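Local structure of 2-C-methyl-D-erythritol 2,4-cyclodiphosphate synthase (Thermus thermophilus, 1IV3) at residues A47-Y52 with L59-T64; H34-G37 with M41-L44; D114-L119 with I127-K132; L24-V29 with G106-A111; E79-V84 with L119-Q124. The protein catalyses the conversion of 4-diphosphocytidyl-2-C-methyl-D-erythritol 2-phosphate to 2-C-methyl-D-erythritol 2,4-cyclodiphosphate with release of CMP, a step in isoprenoid biosynthesis by the non-mevalonate pathway. The protein carries 3 engineered substitutions. All coordinates share one frame; numbering follows the deposited sequence.

Interaction 1. Residues A47-Y52 with L59-T64; sequences ALLSAY and LLFPDT
Leu-49 and Leu-60 meet tip to tip across the contact, the methyl CD1 of Leu-60 lying 3.6 Å from CD2 and 3.8 Å from CD1 of Leu-49. One methyl therefore rests against both branches of the opposing leucine. In each residue CG stands opposite the carbonyl carbon (chi1 -65° in Leu-49, -61° in Leu-60), and an extended chi2 carries the methyls across a gap of 9.4 Å between the two CA atoms. The second branch of Leu-49 also approaches a ring: its CD1 lies 4.3 Å from CE2 of Phe-61, obliquely to the ring. Leu-60 turns back on the same aromatic group, its CB sitting over the centre of the ring, 3.9 Å above the plane. Phe-61 is the first residue to depart from helical geometry after the short helix 57-60, and its ring stacks on Phe-76 and meets Trp-68 edge-to-face. Ala-80 of helix 73-86 adds to the packing around Leu-49. Because every group that touches is hydrocarbon, apolar packing joins helix 39-50 to the end of helix 57-60 and to Phe-61, which leads into residues 61-64, predicted to help bind the substrate.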
# COMPACT_ATOMS: atom_id res chain seq x y z
N ALA A 47 -1.81 -2.33 -11.27
CA ALA A 47 -1.05 -3.40 -10.64
C ALA A 47 -0.65 -4.47 -11.65
O ALA A 47 0.48 -4.96 -11.64
CB ALA A 47 -1.85 -4.03 -9.50
N LEU A 48 -1.60 -4.85 -12.54
CA LEU A 48 -1.30 -5.81 -13.60
C LEU A 48 -0.22 -5.31 -14.53
O LEU A 48 0.74 -6.02 -14.85
CB LEU A 48 -2.58 -6.09 -14.40
CG LEU A 48 -3.67 -6.88 -13.67
CD1 LEU A 48 -4.97 -6.91 -14.50
CD2 LEU A 48 -3.24 -8.32 -13.38
N LEU A 49 -0.38 -4.06 -14.99
CA LEU A 49 0.62 -3.48 -15.90
C LEU A 49 1.98 -3.47 -15.23
O LEU A 49 3.02 -3.80 -15.79
CB LEU A 49 0.21 -2.07 -16.30
CG LEU A 49 -1.07 -1.93 -17.13
CD1 LEU A 49 -1.36 -0.45 -17.41
CD2 LEU A 49 -0.97 -2.72 -18.43
N SER A 50 1.96 -3.03 -13.97
CA SER A 50 3.16 -2.92 -13.16
C SER A 50 3.91 -4.25 -13.05
O SER A 50 5.14 -4.27 -13.05
CB SER A 50 2.78 -2.40 -11.76
OG SER A 50 3.95 -1.89 -11.13
N ALA A 51 3.16 -5.35 -12.94
CA ALA A 51 3.78 -6.66 -12.79
C ALA A 51 4.67 -7.02 -13.97
O ALA A 51 5.50 -7.91 -13.83
CB ALA A 51 2.73 -7.75 -12.60
N TYR A 52 4.49 -6.35 -15.11
CA TYR A 52 5.34 -6.59 -16.27
C TYR A 52 6.07 -5.35 -16.73
O TYR A 52 6.67 -5.35 -17.80
CB TYR A 52 4.51 -7.18 -17.42
CG TYR A 52 4.39 -8.68 -17.26
CD1 TYR A 52 3.43 -9.19 -16.40
CD2 TYR A 52 5.24 -9.54 -17.94
CE1 TYR A 52 3.30 -10.55 -16.22
CE2 TYR A 52 5.10 -10.91 -17.77
CZ TYR A 52 4.13 -11.40 -16.92
OH TYR A 52 3.99 -12.75 -16.75
N LEU A 59 -0.40 6.14 -19.23
CA LEU A 59 0.38 5.93 -20.44
C LEU A 59 -0.43 5.19 -21.51
O LEU A 59 -0.44 5.60 -22.67
CB LEU A 59 1.65 5.13 -20.16
CG LEU A 59 2.42 4.70 -21.41
CD1 LEU A 59 3.12 5.90 -22.05
CD2 LEU A 59 3.41 3.60 -21.10
N LEU A 60 -1.07 4.09 -21.10
CA LEU A 60 -1.64 3.20 -22.10
C LEU A 60 -3.07 3.56 -22.46
O LEU A 60 -3.54 3.23 -23.56
CB LEU A 60 -1.58 1.76 -21.60
CG LEU A 60 -0.25 1.10 -21.28
CD1 LEU A 60 -0.47 -0.40 -21.14
CD2 LEU A 60 0.82 1.38 -22.32
N PHE A 61 -3.77 4.26 -21.57
CA PHE A 61 -5.18 4.54 -21.83
C PHE A 61 -5.51 6.01 -21.69
O PHE A 61 -6.45 6.35 -20.96
CB PHE A 61 -6.05 3.69 -20.88
CG PHE A 61 -5.73 2.21 -20.90
CD1 PHE A 61 -5.99 1.43 -22.04
CD2 PHE A 61 -5.17 1.57 -19.81
CE1 PHE A 61 -5.69 0.08 -22.03
CE2 PHE A 61 -4.87 0.23 -19.81
CZ PHE A 61 -5.12 -0.54 -20.94
N PRO A 62 -4.77 6.88 -22.37
CA PRO A 62 -4.99 8.32 -22.18
C PRO A 62 -6.22 8.76 -22.95
O PRO A 62 -6.56 8.14 -23.95
CB PRO A 62 -3.74 8.94 -22.82
CG PRO A 62 -3.51 8.00 -23.99
CD PRO A 62 -3.73 6.64 -23.38
N ASP A 63 -6.87 9.82 -22.47
CA ASP A 63 -8.12 10.19 -23.15
C ASP A 63 -7.84 10.91 -24.46
O ASP A 63 -8.78 11.29 -25.17
CB ASP A 63 -9.01 11.02 -22.23
CG ASP A 63 -8.35 12.25 -21.67
OD1 ASP A 63 -7.10 12.29 -21.62
OD2 ASP A 63 -9.08 13.19 -21.27
N THR A 64 -6.57 11.10 -24.78
CA THR A 64 -6.23 11.59 -26.11
C THR A 64 -6.36 10.46 -27.12
O THR A 64 -6.38 10.67 -28.34
CB THR A 64 -4.79 12.12 -26.18
OG1 THR A 64 -3.94 11.29 -25.37
CG2 THR A 64 -4.76 13.52 -25.59

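Interaction 2. Residues H34-G37 with M41-L44. Engineered in segment 41-44: Met-41 (natural residue Leu). With MG (magnesium ion), chain G.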
# COMPACT_ATOMS: atom_id res chain seq x y z
N HIS A 34 -13.05 12.31 -15.65
CA HIS A 34 -13.11 12.08 -17.09
C HIS A 34 -13.41 10.63 -17.39
O HIS A 34 -14.01 10.32 -18.42
CB HIS A 34 -11.81 12.60 -17.72
CG HIS A 34 -11.82 14.11 -17.64
ND1 HIS A 34 -11.34 14.80 -16.55
CD2 HIS A 34 -12.27 15.04 -18.51
CE1 HIS A 34 -11.48 16.10 -16.75
NE2 HIS A 34 -12.04 16.27 -17.94
N SER A 35 -13.01 9.72 -16.50
CA SER A 35 -13.35 8.31 -16.64
C SER A 35 -14.66 8.04 -15.89
O SER A 35 -15.36 8.99 -15.55
CB SER A 35 -12.25 7.41 -16.09
OG SER A 35 -12.25 7.37 -14.65
N ASP A 36 -14.95 6.77 -15.64
CA ASP A 36 -16.00 6.43 -14.69
C ASP A 36 -15.47 6.56 -13.27
O ASP A 36 -16.18 6.38 -12.27
CB ASP A 36 -16.54 5.02 -14.93
CG ASP A 36 -15.44 3.96 -14.95
OD1 ASP A 36 -15.70 2.89 -15.54
OD2 ASP A 36 -14.37 4.23 -14.38
N GLY A 37 -14.18 6.87 -13.17
CA GLY A 37 -13.60 7.01 -11.84
C GLY A 37 -13.65 5.78 -10.96
O GLY A 37 -13.60 5.89 -9.72
N MET A 41 -11.09 -0.71 -10.33
CA MET A 41 -10.63 -1.11 -11.65
C MET A 41 -9.29 -0.45 -11.96
O MET A 41 -8.37 -1.09 -12.49
CB MET A 41 -11.62 -0.72 -12.75
CG MET A 41 -12.88 -1.54 -12.87
SD MET A 41 -12.68 -3.23 -13.49
CE MET A 41 -12.74 -4.16 -12.01
N HIS A 42 -9.13 0.84 -11.67
CA HIS A 42 -7.88 1.50 -12.05
C HIS A 42 -6.67 0.96 -11.30
O HIS A 42 -5.63 0.71 -11.91
CB HIS A 42 -7.96 3.01 -11.81
CG HIS A 42 -8.89 3.66 -12.78
ND1 HIS A 42 -9.19 4.99 -12.77
CD2 HIS A 42 -9.59 3.10 -13.81
CE1 HIS A 42 -10.04 5.26 -13.76
NE2 HIS A 42 -10.30 4.13 -14.40
N ALA A 43 -6.86 0.74 -10.00
CA ALA A 43 -5.73 0.23 -9.22
C ALA A 43 -5.35 -1.19 -9.62
O ALA A 43 -4.17 -1.53 -9.66
CB ALA A 43 -6.06 0.30 -7.73
N LEU A 44 -6.34 -2.04 -9.93
CA LEU A 44 -6.06 -3.40 -10.39
C LEU A 44 -5.35 -3.36 -11.73
O LEU A 44 -4.43 -4.13 -12.00
CB LEU A 44 -7.36 -4.22 -10.52
CG LEU A 44 -7.99 -4.60 -9.18
CD1 LEU A 44 -9.43 -5.09 -9.32
CD2 LEU A 44 -7.11 -5.65 -8.50
MG MG G . -8.79 6.41 -11.49
O HOH W 1 -7.27 7.68 -12.73
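The imidazole of His-42 is the flat group at the centre, and the side chain of Ser-35 comes up to its edge: OG lies near the ring plane, 3.2 Å from CE1 of His-42, with CB of Ser-35 in that plane as well. Gly-37 CA and the carboxylate of Asp-36 approach the ring obliquely, the planes of carboxylate and imidazole being turned 30° apart. OD2 of Asp-36 stays 4.1 Å from NE2 of His-42. Both are instead hydrogen-bonded to the hydroxyl of Ser-73, which joins them as a second-shell link. The other ring nitrogen faces the metal, with ND1 of His-42 bound to magnesium at 2.0 Å; Asp-8, His-10 and a water 2.3 Å from the magnesium are further ligands. A chi1 of -70° in His-42 directs the ring from helix 39-50 toward the loop 34-37. That loop is folded by an ST turn, in which OG of Ser-35 accepts the backbone N-H of Gly-37. The positive phi of Gly-37 suits glycine. His-34 and Ser-35 are predicted to contact the substrate, so the turn lies beside the active site. Held by magnesium at one nitrogen and Ser-73 at the other, the imidazole has its rotation fixed, and the metal would probably polarise the C-H at CE1 that meets the serine oxygen.

Interaction 3. Residues D114-L119 with I127-K132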
# COMPACT_ATOMS: atom_id res chain seq x y z
N ASP A 114 -18.18 -10.86 -6.74
CA ASP A 114 -18.56 -11.67 -7.90
C ASP A 114 -18.08 -11.01 -9.18
O ASP A 114 -17.67 -11.66 -10.11
CB ASP A 114 -20.08 -11.80 -7.98
CG ASP A 114 -20.66 -12.80 -7.00
OD1 ASP A 114 -19.89 -13.51 -6.32
OD2 ASP A 114 -21.90 -12.85 -6.96
N SER A 115 -18.17 -9.68 -9.24
CA SER A 115 -17.79 -8.97 -10.47
C SER A 115 -16.30 -9.12 -10.67
O SER A 115 -15.79 -9.45 -11.73
CB SER A 115 -18.27 -7.53 -10.37
OG SER A 115 -17.90 -6.75 -11.48
N LEU A 116 -15.52 -8.91 -9.59
CA LEU A 116 -14.07 -9.06 -9.77
C LEU A 116 -13.70 -10.48 -10.19
O LEU A 116 -12.81 -10.69 -11.02
CB LEU A 116 -13.37 -8.73 -8.46
CG LEU A 116 -13.38 -7.25 -8.03
CD1 LEU A 116 -12.48 -7.06 -6.80
CD2 LEU A 116 -12.95 -6.35 -9.17
N SER A 117 -14.37 -11.46 -9.61
CA SER A 117 -14.11 -12.86 -9.92
C SER A 117 -14.35 -13.16 -11.40
O SER A 117 -13.56 -13.85 -12.05
CB SER A 117 -15.00 -13.75 -9.05
OG SER A 117 -15.02 -15.10 -9.47
N ARG A 118 -15.46 -12.62 -11.91
CA ARG A 118 -15.87 -12.83 -13.31
C ARG A 118 -14.91 -12.12 -14.26
O ARG A 118 -14.44 -12.67 -15.25
CB ARG A 118 -17.28 -12.31 -13.57
CG ARG A 118 -17.84 -12.64 -14.96
CD ARG A 118 -19.35 -12.37 -15.00
NE ARG A 118 -19.50 -10.91 -14.86
CZ ARG A 118 -19.52 -10.13 -15.94
NH1 ARG A 118 -19.42 -10.67 -17.15
NH2 ARG A 118 -19.63 -8.83 -15.75
N LEU A 119 -14.61 -10.87 -13.92
CA LEU A 119 -13.75 -10.06 -14.78
C LEU A 119 -12.34 -10.58 -14.87
O LEU A 119 -11.71 -10.56 -15.92
CB LEU A 119 -13.75 -8.62 -14.21
CG LEU A 119 -14.82 -7.70 -14.79
CD1 LEU A 119 -16.20 -8.33 -14.66
CD2 LEU A 119 -14.81 -6.33 -14.12
N ILE A 127 -9.98 -13.74 -4.60
CA ILE A 127 -10.34 -12.32 -4.67
C ILE A 127 -10.37 -11.78 -3.24
O ILE A 127 -11.27 -12.14 -2.47
CB ILE A 127 -11.69 -12.04 -5.35
CG1 ILE A 127 -11.78 -12.46 -6.82
CG2 ILE A 127 -12.05 -10.56 -5.21
CD1 ILE A 127 -10.81 -11.66 -7.67
N GLY A 128 -9.39 -10.94 -2.88
CA GLY A 128 -9.37 -10.46 -1.50
C GLY A 128 -9.78 -8.99 -1.47
O GLY A 128 -8.93 -8.14 -1.66
N LEU A 129 -11.06 -8.72 -1.27
CA LEU A 129 -11.58 -7.37 -1.27
C LEU A 129 -11.89 -6.95 0.16
O LEU A 129 -12.66 -7.67 0.81
CB LEU A 129 -12.82 -7.33 -2.17
CG LEU A 129 -13.61 -6.02 -2.16
CD1 LEU A 129 -12.75 -4.83 -2.56
CD2 LEU A 129 -14.83 -6.13 -3.09
N THR A 130 -11.31 -5.86 0.67
CA THR A 130 -11.70 -5.40 2.00
C THR A 130 -12.10 -3.93 1.90
O THR A 130 -11.64 -3.25 0.99
CB THR A 130 -10.58 -5.53 3.05
OG1 THR A 130 -9.44 -4.78 2.62
CG2 THR A 130 -10.13 -6.97 3.18
N PHE A 131 -12.93 -3.46 2.83
CA PHE A 131 -13.51 -2.13 2.82
C PHE A 131 -13.13 -1.36 4.08
O PHE A 131 -13.16 -1.97 5.16
CB PHE A 131 -15.05 -2.21 2.77
CG PHE A 131 -15.63 -3.02 1.64
CD1 PHE A 131 -15.12 -2.99 0.36
CD2 PHE A 131 -16.73 -3.84 1.88
CE1 PHE A 131 -15.71 -3.74 -0.64
CE2 PHE A 131 -17.31 -4.59 0.90
CZ PHE A 131 -16.80 -4.55 -0.39
N LYS A 132 -12.82 -0.10 3.90
CA LYS A 132 -12.47 0.78 4.99
C LYS A 132 -13.10 2.15 4.75
O LYS A 132 -13.42 2.53 3.63
CB LYS A 132 -10.96 1.00 5.15
CG LYS A 132 -10.14 -0.27 5.25
CD LYS A 132 -10.29 -0.99 6.58
CE LYS A 132 -10.05 -0.08 7.77
NZ LYS A 132 -10.25 -0.83 9.04
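Leu-116 and Ile-127 cross obliquely, each offering two carbons to the other. On the helix side, CD1 of Leu-116 lies 3.9 Å from CG2 of Ile-127, while CB of Leu-116 is 4.0 Å from both CG2 and CD1 of Ile-127. The isoleucine thus straddles the root of the leucine side chain. Its chi1 of -63° divides the two branches: CG2, trans to the backbone N, goes to Leu-116, while CG1, beside that N, settles against the helix backbone, 3.9 Å from CA of Ser-117. The hydroxyl of Ser-117 takes no part in this, being hydrogen-bonded to the carbonyl of Leu-122. Two residues along the strand, CD2 of Leu-129 makes a looser approach to CD1 of Leu-116, at 4.5 Å. Replacing Ile-127 with an alanine would probably open a gap beside Leu-116 and deprive CA of Ser-117 of its hydrocarbon cover.

The axes of helix segment 114-119 and strand 127-132 come within 9.1 Å, running nearly antiparallel at 148°. They are the helix and second strand of a beta-alpha-beta unit that begins with strand 91-99, beside which 127-132 lies parallel at the end of this chain's sheet. Leu-116 also packs on Leu-96 of that neighbouring strand and, within the helical layer, on Met-41 and Leu-44 of the neighbouring helix 39-50.

Interaction 4. Residues L24-V29 with G106-A111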
# COMPACT_ATOMS: atom_id res chain seq x y z
N LEU A 24 -22.27 -0.27 -10.97
CA LEU A 24 -22.94 0.91 -10.44
C LEU A 24 -23.31 0.74 -8.97
O LEU A 24 -24.02 -0.17 -8.58
CB LEU A 24 -24.20 1.21 -11.27
CG LEU A 24 -24.52 2.68 -11.54
CD1 LEU A 24 -26.01 2.85 -11.84
CD2 LEU A 24 -24.11 3.59 -10.41
N ILE A 25 -22.84 1.62 -8.09
CA ILE A 25 -23.22 1.50 -6.69
C ILE A 25 -24.09 2.66 -6.23
O ILE A 25 -23.67 3.83 -6.26
CB ILE A 25 -21.96 1.44 -5.82
CG1 ILE A 25 -21.04 0.28 -6.23
CG2 ILE A 25 -22.34 1.35 -4.35
CD1 ILE A 25 -21.80 -1.04 -6.14
N PRO A 26 -25.30 2.33 -5.77
CA PRO A 26 -26.23 3.37 -5.30
C PRO A 26 -25.55 4.21 -4.22
O PRO A 26 -25.02 3.63 -3.28
CB PRO A 26 -27.41 2.57 -4.75
CG PRO A 26 -27.34 1.27 -5.51
CD PRO A 26 -25.87 0.98 -5.60
N SER A 27 -25.53 5.53 -4.41
CA SER A 27 -24.72 6.41 -3.60
C SER A 27 -25.10 7.88 -3.74
O SER A 27 -25.50 8.30 -4.82
CB SER A 27 -23.25 6.24 -4.01
OG SER A 27 -22.39 7.09 -3.26
N PRO A 28 -24.95 8.64 -2.66
CA PRO A 28 -25.15 10.09 -2.70
C PRO A 28 -23.97 10.80 -3.36
O PRO A 28 -24.06 12.00 -3.62
CB PRO A 28 -25.20 10.49 -1.22
CG PRO A 28 -24.36 9.45 -0.54
CD PRO A 28 -24.60 8.17 -1.30
N VAL A 29 -22.87 10.10 -3.63
CA VAL A 29 -21.63 10.71 -4.11
C VAL A 29 -20.94 9.80 -5.12
O VAL A 29 -21.01 8.58 -5.05
CB VAL A 29 -20.64 11.03 -2.97
CG1 VAL A 29 -21.24 12.02 -1.99
CG2 VAL A 29 -20.20 9.76 -2.24
N GLY A 106 -20.51 -2.68 2.47
CA GLY A 106 -20.94 -3.97 3.00
C GLY A 106 -22.09 -4.66 2.28
O GLY A 106 -21.95 -5.84 1.88
N PRO A 107 -23.20 -3.96 2.10
CA PRO A 107 -24.37 -4.59 1.47
C PRO A 107 -24.09 -5.02 0.03
O PRO A 107 -24.91 -5.78 -0.51
CB PRO A 107 -25.44 -3.49 1.49
CG PRO A 107 -25.01 -2.59 2.60
CD PRO A 107 -23.51 -2.57 2.46
N HIS A 108 -22.99 -4.55 -0.57
CA HIS A 108 -22.67 -4.88 -1.96
C HIS A 108 -21.52 -5.85 -2.12
O HIS A 108 -21.01 -6.10 -3.22
CB HIS A 108 -22.30 -3.57 -2.71
CG HIS A 108 -23.46 -2.61 -2.69
ND1 HIS A 108 -23.52 -1.49 -1.91
CD2 HIS A 108 -24.62 -2.68 -3.38
CE1 HIS A 108 -24.68 -0.88 -2.12
NE2 HIS A 108 -25.35 -1.58 -3.00
N ARG A 109 -21.08 -6.40 -1.00
CA ARG A 109 -19.88 -7.23 -0.99
C ARG A 109 -19.98 -8.38 -1.97
O ARG A 109 -19.09 -8.64 -2.78
CB ARG A 109 -19.65 -7.78 0.43
CG ARG A 109 -18.32 -8.48 0.60
CD ARG A 109 -18.06 -8.94 2.02
NE ARG A 109 -18.11 -7.89 3.03
CZ ARG A 109 -17.06 -7.16 3.39
NH1 ARG A 109 -15.90 -7.44 2.78
NH2 ARG A 109 -17.13 -6.21 4.30
N LYS A 110 -21.11 -9.10 -1.92
CA LYS A 110 -21.22 -10.26 -2.80
C LYS A 110 -21.12 -9.85 -4.27
O LYS A 110 -20.36 -10.45 -5.04
CB LYS A 110 -22.53 -11.01 -2.55
CG LYS A 110 -22.60 -12.28 -3.38
CD LYS A 110 -23.90 -13.05 -3.18
CE LYS A 110 -24.18 -13.90 -4.42
NZ LYS A 110 -23.02 -14.78 -4.75
N ALA A 111 -21.91 -8.84 -4.62
CA ALA A 111 -21.90 -8.39 -6.02
C ALA A 111 -20.52 -7.91 -6.44
O ALA A 111 -20.05 -8.21 -7.53
CB ALA A 111 -22.91 -7.27 -6.20
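His-108 lays its imidazole against Ile-25 and Pro-26, joining the start of helix 109-120 to the end of a small two-stranded antiparallel sheet, 18-20 with 23-25. The histidine occupies the N-cap position of that helix and gives up the most surface in the contact. Ile-25 makes a CH-pi contact with it: CG2 lies over one face, 4.1 Å from the ring centroid of His-108 and 23° off the normal. The methyl is displaced toward the rim, placing it 3.9 Å from both ND1 and CE1 of His-108. The other branch of Ile-25 contributes CD1, at 4.1 Å from CG of the histidine, so isoleucine hydrocarbon follows one side of the ring. The side chains run alongside each other, pointing opposite ways. In His-108 a chi1 of -60° sets the ring beside the backbone N and swings it out from the helix toward the strand end. Burial here leaves ND1 of His-108 without a polar partner. A glycine in place of His-108 would remove the ring, and the methyl CG2 of Ile-25 would probably be left without its aromatic cover, the link between helix start and strand weakened. The neighbouring Gly-106 belongs to the substrate-binding residues 100-106, and Arg-109 forms a salt bridge to Asp-56 of the third subunit, which is consistent with a place next to an active site built between subunits. The proline ring lies aslant the imidazole, with CD of Pro-26 3.7 Å from NE2 of His-108.

Interaction 5. Residues E79-V84 with L119-Q124; sequences EAMRLV and LMRLPQ. Engineered in segment 79-84: Met-81 (natural residue Leu). Engineered in segment 119-124: Met-120 (natural residue Leu).
Two helices of the layer that packs on the central sheet meet here, helix 73-86 and the C-terminal end of helix 109-120, and Met-81 reaches from one to the other. This methionine is an engineered residue standing where the natural protein has leucine, as is Met-120 across from it. In Met-81 a bend at the last torsion (chi3 67°) turns the thioether against the opposing backbone. There SD of Met-81 lies 3.4 Å from the carbonyl oxygen of Leu-119, and CE of Met-81 is equally near that oxygen. The oxygen is buried by the contact and has no hydrogen-bonding partner in the model; the sulfur and methyl of Met-81 lie against it. CE of Met-81 also rests 3.7 Å from CA of Met-120, whereas the side chains meet more loosely, with SD of Met-81 4.2 Å from CG of Met-120. Met-120 sends its own thioether to the sheet, against Leu-91 and Ala-94 of strand 91-99.

Arg-121 passes alongside: its NH2 is 4.2 Å from CE of Met-81, the methyl approaching the guanidinium obliquely. The charge of Arg-121 is answered by Glu-85, one turn along from Met-81 on the same helix, in a salt bridge that adds a polar link at the exposed border. Leaving the helix at Arg-121 with positive phi, the chain turns toward strand 127-132. Packing of helix on helix above a beta-sheet is what forms the helical layer of a two-layer alpha/beta sandwich.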
# COMPACT_ATOMS: atom_id res chain seq x y z
N GLU A 79 -7.82 -5.15 -21.28
CA GLU A 79 -6.66 -5.00 -22.16
C GLU A 79 -5.37 -5.30 -21.41
O GLU A 79 -4.44 -5.93 -21.92
CB GLU A 79 -6.67 -3.59 -22.74
CG GLU A 79 -5.54 -3.21 -23.66
CD GLU A 79 -5.41 -4.05 -24.92
OE1 GLU A 79 -6.23 -4.94 -25.22
OE2 GLU A 79 -4.42 -3.80 -25.65
N ALA A 80 -5.28 -4.84 -20.15
CA ALA A 80 -4.07 -5.17 -19.40
C ALA A 80 -3.96 -6.66 -19.24
O ALA A 80 -2.87 -7.24 -19.30
CB ALA A 80 -4.07 -4.47 -18.02
N MET A 81 -5.08 -7.33 -19.00
CA MET A 81 -5.03 -8.78 -18.87
C MET A 81 -4.49 -9.35 -20.18
O MET A 81 -3.67 -10.28 -20.19
CB MET A 81 -6.39 -9.38 -18.51
CG MET A 81 -6.86 -9.09 -17.08
SD MET A 81 -8.58 -9.53 -16.72
CE MET A 81 -8.48 -11.31 -16.85
N ARG A 82 -4.93 -8.79 -21.30
CA ARG A 82 -4.51 -9.36 -22.59
C ARG A 82 -3.01 -9.22 -22.78
O ARG A 82 -2.32 -10.15 -23.20
CB ARG A 82 -5.23 -8.70 -23.77
CG ARG A 82 -4.88 -9.32 -25.13
CD ARG A 82 -5.61 -8.59 -26.25
NE ARG A 82 -5.03 -7.26 -26.48
CZ ARG A 82 -3.85 -7.13 -27.09
NH1 ARG A 82 -3.20 -8.23 -27.49
NH2 ARG A 82 -3.31 -5.94 -27.31
N LEU A 83 -2.49 -8.03 -22.45
CA LEU A 83 -1.07 -7.74 -22.58
C LEU A 83 -0.23 -8.63 -21.67
O LEU A 83 0.80 -9.14 -22.10
CB LEU A 83 -0.79 -6.27 -22.25
CG LEU A 83 -1.44 -5.25 -23.18
CD1 LEU A 83 -1.29 -3.84 -22.60
CD2 LEU A 83 -0.85 -5.32 -24.58
N VAL A 84 -0.61 -8.84 -20.40
CA VAL A 84 0.30 -9.71 -19.63
C VAL A 84 0.15 -11.17 -20.04
O VAL A 84 1.15 -11.90 -20.00
CB VAL A 84 0.04 -9.49 -18.13
CG1 VAL A 84 0.21 -7.99 -17.88
CG2 VAL A 84 -1.33 -9.97 -17.71
N LEU A 119 -14.61 -10.87 -13.92
CA LEU A 119 -13.75 -10.06 -14.78
C LEU A 119 -12.34 -10.58 -14.87
O LEU A 119 -11.71 -10.56 -15.92
CB LEU A 119 -13.75 -8.62 -14.21
CG LEU A 119 -14.82 -7.70 -14.79
CD1 LEU A 119 -16.20 -8.33 -14.66
CD2 LEU A 119 -14.81 -6.33 -14.12
N MET A 120 -11.79 -11.06 -13.74
CA MET A 120 -10.39 -11.46 -13.70
C MET A 120 -10.27 -12.97 -13.84
O MET A 120 -9.17 -13.51 -13.85
CB MET A 120 -9.75 -10.92 -12.41
CG MET A 120 -9.17 -9.52 -12.56
SD MET A 120 -8.42 -8.81 -11.06
CE MET A 120 -9.64 -9.09 -9.90
N ARG A 121 -11.42 -13.63 -13.94
CA ARG A 121 -11.50 -15.07 -14.07
C ARG A 121 -10.73 -15.75 -12.93
O ARG A 121 -9.92 -16.65 -13.14
CB ARG A 121 -10.95 -15.52 -15.42
CG ARG A 121 -11.73 -14.92 -16.60
CD ARG A 121 -11.32 -15.70 -17.86
NE ARG A 121 -10.02 -15.21 -18.34
CZ ARG A 121 -8.83 -15.63 -17.94
NH1 ARG A 121 -8.69 -16.58 -17.02
NH2 ARG A 121 -7.73 -15.10 -18.46
N LEU A 122 -11.00 -15.28 -11.71
CA LEU A 122 -10.33 -15.91 -10.58
C LEU A 122 -11.37 -16.51 -9.65
O LEU A 122 -12.48 -15.98 -9.55
CB LEU A 122 -9.51 -14.88 -9.81
CG LEU A 122 -8.19 -14.39 -10.39
CD1 LEU A 122 -7.61 -13.30 -9.47
CD2 LEU A 122 -7.20 -15.52 -10.58
N PRO A 123 -11.04 -17.58 -8.94
CA PRO A 123 -12.02 -18.14 -8.00
C PRO A 123 -12.27 -17.14 -6.88
O PRO A 123 -11.41 -16.30 -6.65
CB PRO A 123 -11.32 -19.39 -7.47
CG PRO A 123 -9.87 -19.11 -7.66
CD PRO A 123 -9.78 -18.31 -8.95
N GLN A 124 -13.38 -17.26 -6.17
CA GLN A 124 -13.73 -16.28 -5.14
C GLN A 124 -12.72 -16.23 -4.00
O GLN A 124 -12.51 -15.14 -3.43
CB GLN A 124 -15.15 -16.57 -4.61
CG GLN A 124 -16.18 -16.56 -5.73
CD GLN A 124 -17.26 -15.50 -5.63
OE1 GLN A 124 -17.57 -15.00 -4.55
NE2 GLN A 124 -17.89 -15.16 -6.75

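In the fold
From the N terminus, the first segment reached is 24-29, whose partner 106-111 closes a long loop; interactions 2 and 1 are both nested inside it. Interaction 2 shuts a short loop leading into helix 39-50, and interaction 1 opens farther along that helix, closing on the end of helix 57-60. Interaction 5 starts on helix 73-86, within the loop of interaction 4, and ends beyond it, so the two cross. It crosses interaction 3 as well, sharing Leu-119 with it. Helix 109-120 serves interactions 3, 4 and 5, linking the small hairpin, strand 127-132 and helix 73-86. Helix 39-50, used by interactions 1 and 2, packs beside both helix 109-120 and helix 73-86.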